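Local coordinates for UPF0345 protein ACIAD0356 (Acinetobacter sp. ADP1, PDB 3HQX) that probably catalyses the phosphorolysis of diverse purine and pyrimidine nucleosides, releasing the free base and ribose 1-phosphate, at residues A[9-14]-A[32-37]; A[57-62]-A[105-110]. One frame throughout, in Å; residues are numbered along the deposited sequence.

Contact 1: residues A[9-14]-A[32-37]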
loop_
_atom_site.group_PDB
_atom_site.type_symbol
_atom_site.label_atom_id
_atom_site.label_comp_id
_atom_site.label_asym_id
_atom_site.label_seq_id
_atom_site.Cartn_x
_atom_site.Cartn_y
_atom_site.Cartn_z
ATOM N N PHE A 9 -11.560 -2.808 -7.514
ATOM C CA PHE A 9 -11.478 -2.290 -8.882
ATOM C C PHE A 9 -11.269 -3.458 -9.820
ATOM O O PHE A 9 -10.485 -4.308 -9.508
ATOM C CB PHE A 9 -10.250 -1.354 -9.029
ATOM C CG PHE A 9 -10.391 -0.023 -8.288
ATOM C CD1 PHE A 9 -11.470 0.783 -8.486
ATOM C CD2 PHE A 9 -9.395 0.406 -7.431
ATOM C CE1 PHE A 9 -11.604 2.017 -7.783
ATOM C CE2 PHE A 9 -9.509 1.642 -6.741
ATOM C CZ PHE A 9 -10.604 2.411 -6.936
ATOM N N ASP A 10 -11.984 -3.485 -10.929
ATOM C CA ASP A 10 -11.835 -4.553 -11.910
ATOM C C ASP A 10 -11.265 -3.985 -13.218
ATOM O O ASP A 10 -11.540 -2.829 -13.563
ATOM C CB ASP A 10 -13.199 -5.132 -12.201
ATOM C CG ASP A 10 -13.726 -5.947 -11.069
ATOM O OD1 ASP A 10 -12.903 -6.666 -10.454
ATOM O OD2 ASP A 10 -14.951 -5.851 -10.832
ATOM N N HIS A 11 -10.524 -4.809 -13.959
ATOM C CA HIS A 11 -10.008 -4.446 -15.277
ATOM C C HIS A 11 -9.100 -3.232 -15.236
ATOM O O HIS A 11 -9.188 -2.318 -16.093
ATOM C CB HIS A 11 -11.191 -4.159 -16.212
ATOM C CG HIS A 11 -12.182 -5.269 -16.258
ATOM N ND1 HIS A 11 -11.845 -6.529 -16.690
ATOM C CD2 HIS A 11 -13.485 -5.327 -15.902
ATOM C CE1 HIS A 11 -12.901 -7.319 -16.608
ATOM N NE2 HIS A 11 -13.910 -6.614 -16.126
ATOM N N VAL A 12 -8.216 -3.220 -14.249
ATOM C CA VAL A 12 -7.305 -2.073 -14.080
ATOM C C VAL A 12 -5.826 -2.484 -14.295
ATOM O O VAL A 12 -5.449 -3.647 -14.211
ATOM C CB VAL A 12 -7.500 -1.342 -12.746
ATOM C CG1 VAL A 12 -8.850 -0.714 -12.653
ATOM C CG2 VAL A 12 -7.156 -2.309 -11.529
ATOM N N THR A 13 -5.003 -1.449 -14.485
ATOM C CA THR A 13 -3.559 -1.522 -14.415
ATOM C C THR A 13 -3.145 -0.966 -13.078
ATOM O O THR A 13 -3.669 0.076 -12.601
ATOM C CB THR A 13 -2.903 -0.707 -15.548
ATOM O OG1 THR A 13 -3.107 -1.394 -16.793
ATOM C CG2 THR A 13 -1.389 -0.559 -15.356
ATOM N N VAL A 14 -2.199 -1.635 -12.424
ATOM C CA VAL A 14 -1.671 -1.139 -11.184
ATOM C C VAL A 14 -0.157 -1.023 -11.349
ATOM O O VAL A 14 0.507 -1.992 -11.741
ATOM C CB VAL A 14 -2.002 -2.041 -9.975
ATOM C CG1 VAL A 14 -1.416 -1.428 -8.682
ATOM C CG2 VAL A 14 -3.478 -2.229 -9.879
ATOM N N GLN A 32 -4.818 2.638 -12.930
ATOM C CA GLN A 32 -5.200 3.222 -14.225
ATOM C C GLN A 32 -6.287 2.383 -14.865
ATOM O O GLN A 32 -6.242 1.150 -14.912
ATOM C CB GLN A 32 -4.010 3.296 -15.178
ATOM C CG GLN A 32 -2.929 4.159 -14.587
ATOM C CD GLN A 32 -1.564 4.079 -15.258
ATOM O OE1 GLN A 32 -1.074 3.006 -15.663
ATOM N NE2 GLN A 32 -0.902 5.248 -15.335
ATOM N N PHE A 33 -7.304 3.077 -15.340
ATOM C CA PHE A 33 -8.500 2.450 -15.852
ATOM C C PHE A 33 -8.477 2.357 -17.388
ATOM O O PHE A 33 -7.642 2.994 -18.022
ATOM C CB PHE A 33 -9.741 3.224 -15.320
ATOM C CG PHE A 33 -9.909 3.105 -13.842
ATOM C CD1 PHE A 33 -10.763 2.178 -13.341
ATOM C CD2 PHE A 33 -9.124 3.814 -12.977
ATOM C CE1 PHE A 33 -10.863 1.999 -12.040
ATOM C CE2 PHE A 33 -9.234 3.623 -11.643
ATOM C CZ PHE A 33 -10.132 2.727 -11.189
ATOM N N GLU A 34 -9.346 1.506 -17.958
ATOM C CA GLU A 34 -9.429 1.225 -19.366
ATOM C C GLU A 34 -9.677 2.484 -20.202
ATOM O O GLU A 34 -9.197 2.565 -21.308
ATOM C CB GLU A 34 -10.498 0.160 -19.685
ATOM C CG GLU A 34 -10.006 -1.288 -19.407
ATOM C CD GLU A 34 -11.022 -2.385 -19.785
ATOM O OE1 GLU A 34 -12.187 -2.071 -20.167
ATOM O OE2 GLU A 34 -10.643 -3.582 -19.693
ATOM N N ASP A 35 -10.345 3.447 -19.604
ATOM C CA ASP A 35 -10.646 4.721 -20.273
ATOM C C ASP A 35 -9.515 5.747 -20.153
ATOM O O ASP A 35 -9.665 6.890 -20.643
ATOM C CB ASP A 35 -11.965 5.328 -19.754
ATOM C CG ASP A 35 -11.895 5.816 -18.304
ATOM O OD1 ASP A 35 -10.856 5.675 -17.641
ATOM O OD2 ASP A 35 -12.914 6.332 -17.816
ATOM N N GLY A 36 -8.388 5.347 -19.569
ATOM C CA GLY A 36 -7.210 6.218 -19.426
ATOM C C GLY A 36 -7.181 7.083 -18.185
ATOM O O GLY A 36 -6.199 7.741 -17.973
ATOM N N THR A 37 -8.212 7.064 -17.354
ATOM C CA THR A 37 -8.231 7.796 -16.067
ATOM C C THR A 37 -7.459 7.089 -14.985
ATOM O O THR A 37 -7.155 5.899 -15.130
ATOM C CB THR A 37 -9.623 8.113 -15.603
ATOM O OG1 THR A 37 -10.322 6.908 -15.363
ATOM C CG2 THR A 37 -10.385 8.948 -16.695
HETATM O O HOH W 1 -10.928 -0.187 -16.151
#

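Contact 2: residues A[57-62]-A[105-110]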
loop_
_atom_site.group_PDB
_atom_site.type_symbol
_atom_site.label_atom_id
_atom_site.label_comp_id
_atom_site.label_asym_id
_atom_site.label_seq_id
_atom_site.Cartn_x
_atom_site.Cartn_y
_atom_site.Cartn_z
ATOM N N VAL A 57 -4.685 19.602 -9.673
ATOM C CA VAL A 57 -6.049 19.421 -10.160
ATOM C C VAL A 57 -6.969 19.086 -8.967
ATOM O O VAL A 57 -6.512 18.656 -7.937
ATOM C CB VAL A 57 -6.148 18.312 -11.257
ATOM C CG1 VAL A 57 -5.217 18.650 -12.451
ATOM C CG2 VAL A 57 -5.835 16.929 -10.698
ATOM N N PRO A 58 -8.257 19.363 -9.086
ATOM C CA PRO A 58 -9.175 19.001 -7.993
ATOM C C PRO A 58 -9.174 17.501 -7.723
ATOM O O PRO A 58 -8.924 16.726 -8.639
ATOM C CB PRO A 58 -10.515 19.388 -8.554
ATOM C CG PRO A 58 -10.232 20.453 -9.494
ATOM C CD PRO A 58 -8.940 20.130 -10.139
ATOM N N GLU A 59 -9.567 17.101 -6.504
ATOM C CA GLU A 59 -9.499 15.735 -6.080
ATOM C C GLU A 59 -10.749 15.394 -5.271
ATOM O O GLU A 59 -11.253 16.238 -4.566
ATOM C CB GLU A 59 -8.250 15.517 -5.183
ATOM C CG GLU A 59 -6.965 15.472 -5.935
ATOM C CD GLU A 59 -5.751 15.301 -5.019
ATOM O OE1 GLU A 59 -5.926 15.169 -3.781
ATOM O OE2 GLU A 59 -4.631 15.376 -5.536
ATOM N N ARG A 60 -11.230 14.156 -5.370
ATOM C CA ARG A 60 -12.159 13.633 -4.369
ATOM C C ARG A 60 -11.484 12.508 -3.586
ATOM O O ARG A 60 -10.986 11.571 -4.170
ATOM C CB ARG A 60 -13.469 13.128 -4.985
ATOM C CG ARG A 60 -14.402 12.511 -4.011
ATOM C CD ARG A 60 -15.756 12.160 -4.629
ATOM N NE ARG A 60 -15.722 11.102 -5.664
ATOM C CZ ARG A 60 -16.001 9.808 -5.475
ATOM N NH1 ARG A 60 -16.237 9.312 -4.271
ATOM N NH2 ARG A 60 -16.016 8.963 -6.526
HETATM N N MSE A 61 -11.461 12.652 -2.266
HETATM C CA MSE A 61 -10.930 11.637 -1.367
HETATM C C MSE A 61 -12.092 10.822 -0.823
HETATM O O MSE A 61 -13.021 11.370 -0.215
HETATM C CB MSE A 61 -10.206 12.303 -0.208
HETATM C CG MSE A 61 -8.838 12.820 -0.569
HETATM SE SE MSE A 61 -7.511 11.433 -0.740
HETATM C CE MSE A 61 -7.361 11.050 1.210
ATOM N N GLU A 62 -12.088 9.531 -1.117
ATOM C CA GLU A 62 -13.129 8.619 -0.689
ATOM C C GLU A 62 -12.537 7.743 0.397
ATOM O O GLU A 62 -11.510 7.096 0.169
ATOM C CB GLU A 62 -13.572 7.746 -1.884
ATOM C CG GLU A 62 -14.591 6.660 -1.507
ATOM C CD GLU A 62 -14.939 5.718 -2.624
ATOM O OE1 GLU A 62 -14.397 5.841 -3.753
ATOM O OE2 GLU A 62 -15.789 4.828 -2.365
ATOM N N TYR A 105 -8.030 4.732 1.641
ATOM C CA TYR A 105 -8.700 5.719 0.800
ATOM C C TYR A 105 -8.475 5.462 -0.694
ATOM O O TYR A 105 -7.542 4.745 -1.111
ATOM C CB TYR A 105 -8.264 7.151 1.173
ATOM C CG TYR A 105 -6.836 7.432 0.791
ATOM C CD1 TYR A 105 -6.519 7.889 -0.478
ATOM C CD2 TYR A 105 -5.801 7.213 1.680
ATOM C CE1 TYR A 105 -5.214 8.086 -0.877
ATOM C CE2 TYR A 105 -4.473 7.431 1.295
ATOM C CZ TYR A 105 -4.200 7.847 0.027
ATOM O OH TYR A 105 -2.875 8.045 -0.286
ATOM N N VAL A 106 -9.387 6.048 -1.489
ATOM C CA VAL A 106 -9.161 6.209 -2.940
ATOM C C VAL A 106 -9.195 7.716 -3.228
ATOM O O VAL A 106 -10.124 8.441 -2.809
ATOM C CB VAL A 106 -10.244 5.506 -3.726
ATOM C CG1 VAL A 106 -10.066 5.799 -5.226
ATOM C CG2 VAL A 106 -10.151 3.970 -3.523
ATOM N N CYS A 107 -8.179 8.179 -3.948
ATOM C CA CYS A 107 -8.122 9.526 -4.438
ATOM C C CYS A 107 -8.523 9.497 -5.895
ATOM O O CYS A 107 -7.853 8.900 -6.736
ATOM C CB CYS A 107 -6.735 10.111 -4.241
ATOM S SG CYS A 107 -6.640 11.850 -4.655
ATOM N N HIS A 108 -9.618 10.218 -6.173
ATOM C CA HIS A 108 -10.173 10.358 -7.496
ATOM C C HIS A 108 -9.715 11.678 -8.088
ATOM O O HIS A 108 -9.934 12.733 -7.512
ATOM C CB HIS A 108 -11.697 10.363 -7.422
ATOM C CG HIS A 108 -12.296 9.104 -6.910
ATOM N ND1 HIS A 108 -12.539 8.870 -5.571
ATOM C CD2 HIS A 108 -12.687 7.989 -7.565
ATOM C CE1 HIS A 108 -13.062 7.660 -5.443
ATOM N NE2 HIS A 108 -13.173 7.113 -6.624
ATOM N N LEU A 109 -9.076 11.629 -9.251
ATOM C CA LEU A 109 -8.711 12.858 -9.976
ATOM C C LEU A 109 -9.941 13.535 -10.604
ATOM O O LEU A 109 -10.750 12.902 -11.274
ATOM C CB LEU A 109 -7.637 12.582 -11.016
ATOM C CG LEU A 109 -6.174 12.487 -10.561
ATOM C CD1 LEU A 109 -5.273 12.568 -11.800
ATOM C CD2 LEU A 109 -5.766 13.579 -9.592
ATOM N N GLU A 110 -10.158 14.822 -10.410
ATOM C CA GLU A 110 -11.402 15.469 -10.871
ATOM C C GLU A 110 -11.208 16.665 -11.801
ATOM O O GLU A 110 -10.206 16.798 -12.477
ATOM C CB GLU A 110 -12.243 15.943 -9.691
ATOM C CG GLU A 110 -12.724 14.873 -8.743
ATOM C CD GLU A 110 -13.762 13.958 -9.322
ATOM O OE1 GLU A 110 -14.316 14.271 -10.380
ATOM O OE2 GLU A 110 -14.043 12.936 -8.696
#

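Contact 1: residues A[9-14]-A[32-37]
Thr13 and Gln32 form an antiparallel hydrogen-bonded pair, with Thr13 N giving to Gln32 O at 2.9 Å and Gln32 N giving to Thr13 O at 2.8 Å. Both bonds are nearly straight. The backbones stay close at Val12 and Phe33 and part only at His11 and Glu34, where one water spans the gap. It donates to His11 O and accepts from Glu34 N at 2.9 Å.

The apolar side of the contact centres on the Phe33 ring. Val12 CG1 sits over one face of it, 3.8 Å from the ring centroid, as a CH-pi contact. Val12 CG1 is anti to its carbonyl carbon (chi1 -64°), and this turns the methyl onto the ring face. The Phe33 edge is directed at the Phe9 face, in a T-shaped stack with planes at 88°. Phe33 CZ leads, 3.6 Å from Phe9 CD1. Lys39 makes a cation-pi contact with Phe33.

The chain turns a corner at His11. Strand 12-21 is an outer strand of the chain's six-stranded antiparallel sheet, and Gln32 ends the neighbouring strand. Phe9, Val12 and Val14 pair with an antiparallel strand of the second subunit, so the sheet continues across the dimer interface. Thr13 OG1 is hydrogen-bonded to Asp10 of the second subunit.

After Gln32 the chain reverses through a type I turn from Phe33 to Gly36. Asp35 OD1 accepts from Thr37 N in an Asx turn, and from Thr37 OG1 through its syn lone pair. At the exposed end, the extended Glu34 side chain reaches back, and Glu34 OE2 lies 3.6 Å from His11 CB.

Contact 2: residues A[57-62]-A[105-110]
Arg60 and His108 form an antiparallel hydrogen-bonded pair between strands 59-63 and 103-109. Arg60 N gives to His108 O, and His108 N gives to Arg60 O at 2.8 Å. Glu62 and Val106 form the next pair of this kind, and Glu110 N extends the bonding to Pro58 O.

Arg60 CB lies 4.1 Å from His108 CB and 3.8 Å from Glu110 OE2. Arg60 CG is anti to the backbone N (chi1 176°), and the bend at chi3 brings the guanidinium over the imidazole. Arg60 NE makes a long salt bridge to Glu110 OE2. Arg60 CZ is 3.6 Å from His108 ND1. Arg60 NH1 lies 3.8 Å from His108 CE1 and hydrogen-bonds to Ser86. Arg60 NH2 is over the centre of the His108 ring. The two flat groups are stacked, with planes at 12° and centres 3.8 Å apart. Val106 CG1 packs on the opposite face of the imidazole, so the ring is held between the valine methyl and the guanidinium.

The other face of the sheet carries Glu59, Met61, Cys107 and Leu109. Met61, a selenomethionine, is bent at chi2 and chi3. Met61 CE lies over the Tyr105 ring, 4.0 Å from the centroid, and Met61 SE approaches the same ring obliquely in a Met-aromatic contact. Met61 SE also packs on Cys107 CB. Phe95 of the second sheet touches Met61 and Glu59 on this side.

The antiparallel sheet turns this largely apolar face to the second sheet. This is the two-sheet antiparallel beta barrel of the cupin fold, to which the PpnP family belongs.

How the contacts relate
From the N terminus, strand 8-10 turns a corner into strand 12-21. Contact 1 then closes the first loop, where the end of strand 26-32 and the turn after it meet residues 9-14. Strand 38-44 follows and pairs with strand 103-109. Contact 2 closes a later and longer loop, from 57-62 to 105-110, which includes the strands of the second sheet at 67-72, 79-82 and 94-98. The loops come in series and neither crosses the other. Contact 1 lies at the dimer edge of the six-stranded sheet, and contact 2 lies nearer its other edge. The centres of the two contacts are about 15 Å apart, yet Phe9 CZ packs on Val106 CG2 at 3.8 Å.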